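DR hemagglutinin structural subunit (Escherichia coli, PDB 2W5P) builds the Dr fimbriae of uropathogenic strains, mediating adherence to the upper urinary tract by binding the Dr blood group antigen. Local coordinates at residues 83-88 and 137-142. The protein carries 1 engineered substitution. Residues are numbered along the deposited sequence; the frame is centred on the assembly and turned at random.
Sequences ISDNNR and NYTLTL
Ile83 and Thr139 face each other as an antiparallel hydrogen-bonded pair, where strand 79-84 runs out beside strand 136-148. Ile83 N gives its hydrogen to Thr139 O at 2.9 Å, and Thr139 N returns one to Ile83 O. Their side chains share one face of the sheet, the CG2 branch of Ile83 lying 3.9 Å from Thr139 OG1. With OG1 set between its own backbone N and carbonyl carbon (chi1 66°), Thr139 donates to a water, 2.8 Å from OG1. That same water donates to Ile83 O and to Asp85 OD1, tying the threonine hydroxyl to the carboxylate and giving Ile83 O a second bond. Asp85 itself follows the strand end: its N reaches Asn137 O at 3.0 Å, a bent bond (136° at the hydrogen), while OD2 rests 3.5 Å from Asn137 CB. On the other face, Ser84 CB lies 3.7 Å from Tyr138 CE1, with Ile83 C and Ser84 N oblique to the ring. Ser84 OG lies opposite its backbone N about the CA-CB bond (chi1 175°), where it accepts from Asn86 N, an ST turn within the type I beta turn from Ser84 to Asn87, on the connection from strand 79-84 back into its antiparallel partner 90-97. A second water bridges Ser84 OG and Tyr138 OH, which is also hydrogen-bonded to Pro134 O. In this immunoglobulin-like adhesin fold, strand 136-148 is an inner strand here: strand 17-26 flanks it through backbone bonds from Tyr138 to Leu23 and Leu140 to Thr21, and strand 79-84 pairs in turn with strand 90-97.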
ATOM      1  N   ILE A  83      -1.224 -15.497   8.811  1.00 18.70           N
ATOM      2  CA  ILE A  83      -0.944 -15.084  10.191  1.00 17.90           C
ATOM      3  C   ILE A  83      -1.717 -13.814  10.494  1.00 21.00           C
ATOM      4  O   ILE A  83      -1.769 -12.876   9.675  1.00 20.56           O
ATOM      5  CB  ILE A  83       0.591 -14.874  10.437  1.00 19.79           C
ATOM      6  CG1 ILE A  83       0.881 -14.637  11.924  1.00 20.08           C
ATOM      7  CG2 ILE A  83       1.107 -13.715   9.650  1.00 17.44           C
ATOM      8  CD1 ILE A  83       0.634 -15.865  12.803  1.00 23.13           C
ATOM      9  N   SER A  84      -2.312 -13.772  11.676  1.00 21.60           N
ATOM     10  CA  SER A  84      -3.036 -12.574  12.124  1.00 20.64           C
ATOM     11  C   SER A  84      -2.043 -11.447  12.313  1.00 24.45           C
ATOM     12  O   SER A  84      -0.880 -11.701  12.550  1.00 23.56           O
ATOM     13  CB  SER A  84      -3.674 -12.838  13.493  1.00 22.24           C
ATOM     14  OG  SER A  84      -4.268 -11.662  13.984  1.00 33.88           O
ATOM     15  N   ASP A  85      -2.528 -10.202  12.301  1.00 23.75           N
ATOM     16  CA  ASP A  85      -1.691  -9.038  12.593  1.00 24.27           C
ATOM     17  C   ASP A  85      -1.212  -9.092  14.065  1.00 34.48           C
ATOM     18  O   ASP A  85      -0.229  -8.436  14.435  1.00 33.83           O
ATOM     19  CB  ASP A  85      -2.472  -7.730  12.387  1.00 25.93           C
ATOM     20  CG  ASP A  85      -2.695  -7.394  10.932  1.00 33.40           C
ATOM     21  OD1 ASP A  85      -2.159  -8.087  10.043  1.00 36.86           O
ATOM     22  OD2 ASP A  85      -3.378  -6.398  10.673  1.00 39.95           O
ATOM     23  N   ASN A  86      -1.925  -9.835  14.918  1.00 32.54           N
ATOM     24  CA  ASN A  86      -1.497  -9.944  16.315  1.00 32.07           C
ATOM     25  C   ASN A  86      -0.326 -10.904  16.415  1.00 35.40           C
ATOM     26  O   ASN A  86       0.272 -11.085  17.479  1.00 33.21           O
ATOM     27  CB  ASN A  86      -2.654 -10.319  17.262  1.00 28.49           C
ATOM     28  CG  ASN A  86      -3.199 -11.727  17.031  1.00 37.62           C
ATOM     29  OD1 ASN A  86      -2.513 -12.608  16.544  1.00 38.16           O
ATOM     30  ND2 ASN A  86      -4.408 -11.955  17.491  1.00 33.20           N
ATOM     31  N   ASN A  87      -0.013 -11.521  15.280  1.00 31.56           N
ATOM     32  CA  ASN A  87       1.106 -12.441  15.178  1.00 32.75           C
ATOM     33  C   ASN A  87       0.901 -13.679  16.004  1.00 34.60           C
ATOM     34  O   ASN A  87       1.847 -14.402  16.285  1.00 33.93           O
ATOM     35  CB  ASN A  87       2.413 -11.750  15.587  1.00 38.86           C
ATOM     36  CG  ASN A  87       3.370 -11.608  14.431  1.00 84.64           C
ATOM     37  OD1 ASN A  87       4.013 -12.584  14.012  1.00 84.77           O
ATOM     38  ND2 ASN A  87       3.398 -10.420  13.836  1.00 77.99           N
ATOM     39  N   ARG A  88      -0.354 -13.952  16.338  1.00 30.49           N
ATOM     40  CA  ARG A  88      -0.703 -15.082  17.180  1.00 30.20           C
ATOM     41  C   ARG A  88      -1.617 -16.081  16.455  1.00 31.07           C
ATOM     42  O   ARG A  88      -1.345 -17.288  16.413  1.00 30.00           O
ATOM     43  CB  ARG A  88      -1.460 -14.553  18.398  1.00 33.03           C
ATOM     44  CG  ARG A  88      -0.978 -15.076  19.721  1.00 57.08           C
ATOM     45  CD  ARG A  88      -1.698 -14.374  20.867  1.00 81.98           C
ATOM     46  NE  ARG A  88      -0.957 -13.205  21.331  1.00100.91           N
ATOM     47  CZ  ARG A  88      -0.956 -12.769  22.588  1.00121.44           C
ATOM     48  NH1 ARG A  88      -1.674 -13.395  23.510  1.00110.46           N
ATOM     49  NH2 ARG A  88      -0.241 -11.702  22.923  1.00111.37           N
ATOM     50  N   ASN A 137      -7.325  -9.371  10.926  1.00 19.39           N
ATOM     51  CA  ASN A 137      -6.735  -9.268   9.587  1.00 20.47           C
ATOM     52  C   ASN A 137      -5.605 -10.262   9.468  1.00 23.53           C
ATOM     53  O   ASN A 137      -4.767 -10.406  10.372  1.00 21.62           O
ATOM     54  CB  ASN A 137      -6.285  -7.826   9.266  1.00 18.06           C
ATOM     55  CG  ASN A 137      -7.467  -6.885   9.111  1.00 20.94           C
ATOM     56  OD1 ASN A 137      -8.159  -6.911   8.106  1.00 23.55           O
ATOM     57  ND2 ASN A 137      -7.736  -6.097  10.140  1.00 25.88           N
ATOM     58  N   TYR A 138      -5.700 -11.075   8.436  1.00 17.92           N
ATOM     59  CA  TYR A 138      -4.781 -12.190   8.277  1.00 16.82           C
ATOM     60  C   TYR A 138      -4.001 -12.041   6.959  1.00 18.33           C
ATOM     61  O   TYR A 138      -4.545 -11.576   5.968  1.00 18.75           O
ATOM     62  CB  TYR A 138      -5.600 -13.500   8.296  1.00 16.95           C
ATOM     63  CG  TYR A 138      -6.237 -13.800   9.680  1.00 18.40           C
ATOM     64  CD1 TYR A 138      -5.618 -14.689  10.573  1.00 20.15           C
ATOM     65  CD2 TYR A 138      -7.446 -13.200  10.077  1.00 18.55           C
ATOM     66  CE1 TYR A 138      -6.172 -14.962  11.840  1.00 18.52           C
ATOM     67  CE2 TYR A 138      -8.012 -13.459  11.368  1.00 17.36           C
ATOM     68  CZ  TYR A 138      -7.339 -14.346  12.229  1.00 19.62           C
ATOM     69  OH  TYR A 138      -7.801 -14.563  13.494  1.00 19.95           O
ATOM     70  N   THR A 139      -2.741 -12.443   6.947  1.00 15.18           N
ATOM     71  CA  THR A 139      -1.960 -12.343   5.726  1.00 14.20           C
ATOM     72  C   THR A 139      -1.123 -13.574   5.430  1.00 17.39           C
ATOM     73  O   THR A 139      -0.507 -14.147   6.328  1.00 18.01           O
ATOM     74  CB  THR A 139      -1.029 -11.095   5.777  1.00 26.47           C
ATOM     75  OG1 THR A 139      -0.062 -11.300   6.798  1.00 34.54           O
ATOM     76  CG2 THR A 139      -1.822  -9.827   6.112  1.00 21.73           C
ATOM     77  N   LEU A 140      -0.946 -13.838   4.135  1.00 13.70           N
ATOM     78  CA  LEU A 140      -0.016 -14.868   3.651  1.00 14.07           C
ATOM     79  C   LEU A 140       0.837 -14.169   2.587  1.00 17.43           C
ATOM     80  O   LEU A 140       0.304 -13.603   1.615  1.00 16.52           O
ATOM     81  CB  LEU A 140      -0.780 -16.031   2.998  1.00 14.36           C
ATOM     82  CG  LEU A 140      -0.007 -17.020   2.083  1.00 18.77           C
ATOM     83  CD1 LEU A 140       1.033 -17.738   2.909  1.00 17.64           C
ATOM     84  CD2 LEU A 140      -1.038 -18.056   1.585  1.00 18.50           C
ATOM     85  N   THR A 141       2.145 -14.234   2.753  1.00 14.15           N
ATOM     86  CA  THR A 141       3.057 -13.575   1.828  1.00 14.19           C
ATOM     87  C   THR A 141       3.877 -14.623   1.075  1.00 17.15           C
ATOM     88  O   THR A 141       4.514 -15.449   1.693  1.00 16.68           O
ATOM     89  CB  THR A 141       3.972 -12.608   2.598  1.00 18.03           C
ATOM     90  OG1 THR A 141       3.158 -11.689   3.343  1.00 17.12           O
ATOM     91  CG2 THR A 141       4.884 -11.814   1.617  1.00 15.74           C
ATOM     92  N   LEU A 142       3.863 -14.549  -0.262  1.00 16.97           N
ATOM     93  CA  LEU A 142       4.606 -15.485  -1.124  1.00 15.50           C
ATOM     94  C   LEU A 142       5.534 -14.722  -2.052  1.00 18.92           C
ATOM     95  O   LEU A 142       5.135 -13.735  -2.701  1.00 17.83           O
ATOM     96  CB  LEU A 142       3.638 -16.297  -1.990  1.00 14.30           C
ATOM     97  CG  LEU A 142       2.652 -17.147  -1.174  1.00 18.52           C
ATOM     98  CD1 LEU A 142       1.438 -17.583  -2.028  1.00 18.59           C
ATOM     99  CD2 LEU A 142       3.405 -18.339  -0.597  1.00 14.78           C
TER
HETATM  100  O   HOH W   1      -0.930 -10.302   9.258  1.00 24.47           O
HETATM  101  O   HOH W   2      -6.580 -12.460  15.301  1.00 29.93           O